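Local structure of 2-oxoglutarate carboxylase small subunit (Hydrogenobacter thermophilus, 7KCT) at residues A395-W400 / D409-A414. The protein is the small (beta) subunit of a 2-oxoglutarate carboxylase, a biotin carboxylase-type protein with an ATP-grasp domain, and binds ADP and magnesium. Numbering follows the deposited sequence.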
loop_
_atom_site.group_PDB
_atom_site.type_symbol
_atom_site.label_atom_id
_atom_site.label_comp_id
_atom_site.label_asym_id
_atom_site.label_seq_id
_atom_site.Cartn_x
_atom_site.Cartn_y
_atom_site.Cartn_z
ATOM N N ALA A 395 14.536 -1.875 -0.223
ATOM C CA ALA A 395 13.088 -1.808 -0.202
ATOM C C ALA A 395 12.585 -2.878 -1.150
ATOM O O ALA A 395 13.313 -3.329 -2.039
ATOM C CB ALA A 395 12.582 -0.432 -0.624
ATOM N N LYS A 396 11.383 -3.343 -0.888
ATOM C CA LYS A 396 10.633 -4.182 -1.822
ATOM C C LYS A 396 9.433 -3.368 -2.243
ATOM O O LYS A 396 8.686 -2.861 -1.388
ATOM C CB LYS A 396 10.187 -5.504 -1.201
ATOM C CG LYS A 396 11.319 -6.228 -0.501
ATOM C CD LYS A 396 10.968 -7.654 -0.057
ATOM C CE LYS A 396 9.901 -7.689 1.030
ATOM N NZ LYS A 396 10.084 -8.878 1.902
ATOM N N LEU A 397 9.288 -3.158 -3.532
ATOM C CA LEU A 397 8.114 -2.500 -4.074
ATOM C C LEU A 397 7.175 -3.575 -4.608
ATOM O O LEU A 397 7.581 -4.375 -5.448
ATOM C CB LEU A 397 8.510 -1.531 -5.175
ATOM C CG LEU A 397 7.438 -0.693 -5.821
ATOM C CD1 LEU A 397 6.762 0.062 -4.734
ATOM C CD2 LEU A 397 8.173 0.196 -6.854
ATOM N N ILE A 398 5.934 -3.600 -4.127
ATOM C CA ILE A 398 4.969 -4.636 -4.501
ATOM C C ILE A 398 3.743 -3.979 -5.071
ATOM O O ILE A 398 3.248 -3.003 -4.496
ATOM C CB ILE A 398 4.574 -5.510 -3.301
ATOM C CG1 ILE A 398 5.817 -6.133 -2.705
ATOM C CG2 ILE A 398 3.534 -6.583 -3.729
ATOM C CD1 ILE A 398 6.084 -5.690 -1.297
ATOM N N VAL A 399 3.239 -4.492 -6.201
ATOM C CA VAL A 399 2.011 -3.959 -6.754
ATOM C C VAL A 399 1.035 -5.090 -7.011
ATOM O O VAL A 399 1.401 -6.269 -7.071
ATOM C CB VAL A 399 2.179 -3.119 -8.051
ATOM C CG1 VAL A 399 3.232 -2.048 -7.844
ATOM C CG2 VAL A 399 2.475 -3.994 -9.321
ATOM N N TRP A 400 -0.229 -4.706 -7.123
ATOM C CA TRP A 400 -1.312 -5.638 -7.435
ATOM C C TRP A 400 -2.227 -4.995 -8.471
ATOM O O TRP A 400 -2.455 -3.785 -8.428
ATOM C CB TRP A 400 -2.150 -6.032 -6.172
ATOM C CG TRP A 400 -3.350 -6.946 -6.543
ATOM C CD1 TRP A 400 -3.359 -8.303 -6.576
ATOM C CD2 TRP A 400 -4.659 -6.535 -6.938
ATOM N NE1 TRP A 400 -4.607 -8.774 -6.968
ATOM C CE2 TRP A 400 -5.412 -7.694 -7.214
ATOM C CE3 TRP A 400 -5.278 -5.294 -7.063
ATOM C CZ2 TRP A 400 -6.732 -7.638 -7.644
ATOM C CZ3 TRP A 400 -6.566 -5.242 -7.488
ATOM C CH2 TRP A 400 -7.288 -6.409 -7.767
ATOM N N ASP A 409 2.132 -1.951 -15.811
ATOM C CA ASP A 409 2.024 -0.493 -15.921
ATOM C C ASP A 409 2.075 0.153 -14.542
ATOM O O ASP A 409 2.794 1.142 -14.325
ATOM C CB ASP A 409 0.714 -0.101 -16.619
ATOM C CG ASP A 409 0.603 -0.600 -18.072
ATOM O OD1 ASP A 409 1.626 -0.763 -18.774
ATOM O OD2 ASP A 409 -0.534 -0.790 -18.530
ATOM N N ARG A 410 1.407 -0.469 -13.568
ATOM C CA ARG A 410 1.403 0.067 -12.217
ATOM C C ARG A 410 2.795 0.009 -11.602
ATOM O O ARG A 410 3.206 0.943 -10.908
ATOM C CB ARG A 410 0.400 -0.710 -11.357
ATOM C CG ARG A 410 0.384 -0.320 -9.887
ATOM C CD ARG A 410 -0.965 -0.804 -9.309
ATOM N NE ARG A 410 -2.009 0.072 -9.826
ATOM C CZ ARG A 410 -3.293 -0.236 -9.959
ATOM N NH1 ARG A 410 -3.737 -1.450 -9.666
ATOM N NH2 ARG A 410 -4.124 0.675 -10.429
ATOM N N MET A 411 3.548 -1.071 -11.850
ATOM C CA MET A 411 4.904 -1.174 -11.311
ATOM C C MET A 411 5.870 -0.205 -12.000
ATOM O O MET A 411 6.708 0.424 -11.339
ATOM C CB MET A 411 5.417 -2.622 -11.448
ATOM C CG MET A 411 6.864 -2.803 -11.034
ATOM S SD MET A 411 7.218 -2.550 -9.260
ATOM C CE MET A 411 6.564 -4.053 -8.578
ATOM N N ARG A 412 5.847 -0.146 -13.330
ATOM C CA ARG A 412 6.640 0.863 -14.034
ATOM C C ARG A 412 6.414 2.266 -13.442
ATOM O O ARG A 412 7.357 3.010 -13.199
ATOM C CB ARG A 412 6.264 0.871 -15.506
ATOM C CG ARG A 412 7.117 1.814 -16.405
ATOM C CD ARG A 412 6.447 2.142 -17.755
ATOM N NE ARG A 412 5.128 2.804 -17.613
ATOM C CZ ARG A 412 3.965 2.265 -17.982
ATOM N NH1 ARG A 412 3.928 1.052 -18.511
ATOM N NH2 ARG A 412 2.820 2.933 -17.845
ATOM N N SER A 413 5.163 2.639 -13.222
ATOM C CA SER A 413 4.829 3.980 -12.746
ATOM C C SER A 413 5.256 4.213 -11.303
ATOM O O SER A 413 5.590 5.341 -10.926
ATOM C CB SER A 413 3.323 4.225 -12.861
ATOM O OG SER A 413 2.942 4.220 -14.206
ATOM N N ALA A 414 5.132 3.193 -10.464
ATOM C CA ALA A 414 5.618 3.285 -9.096
ATOM C C ALA A 414 7.132 3.463 -9.088
ATOM O O ALA A 414 7.654 4.379 -8.441
ATOM C CB ALA A 414 5.204 2.039 -8.311
#
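Val399 sets its two methyls against the helix at Arg410 and Met411. Val399 CB lies 3.8 Å from Arg410 CG, beside the aliphatic part of that arginine, while Val399 CG2 packs 3.9 Å from Met411 CB. Two residues back on the same side of the strand, Leu397 reaches over with CG anti to its nitrogen (chi1 -177°), which puts Leu397 CD2 against both Met411 SD and Ala414 CB, 3.8 Å from each. Leu397 and Met411 run past one another in opposite directions. The methionine bends at chi2 and chi3 and folds its methyl back onto the strand, with Met411 CE 3.3 Å from Leu397 O. Strand 393-401 and helix 404-417 follow each other in the biotin carboxylase C-terminal domain, the helix packed on one face of an antiparallel sheet and running roughly against the strand, 146° between the segment directions. At the far end Arg410 gives NH1 to Trp400 O, a 2.9 Å bond in the plane of both the guanidinium and the carbonyl, with an N-H...O angle of 159°. The other end of that guanidinium faces the dimer interface, where NH2 forms a salt bridge with Glu32 of the second subunit. Within the sheet, strands 341-351 and 374-378 pair antiparallel with strand 393-401, one along each edge. Met411 also touches Cys345 of strand 341-351 and Met434 of helix 427-435.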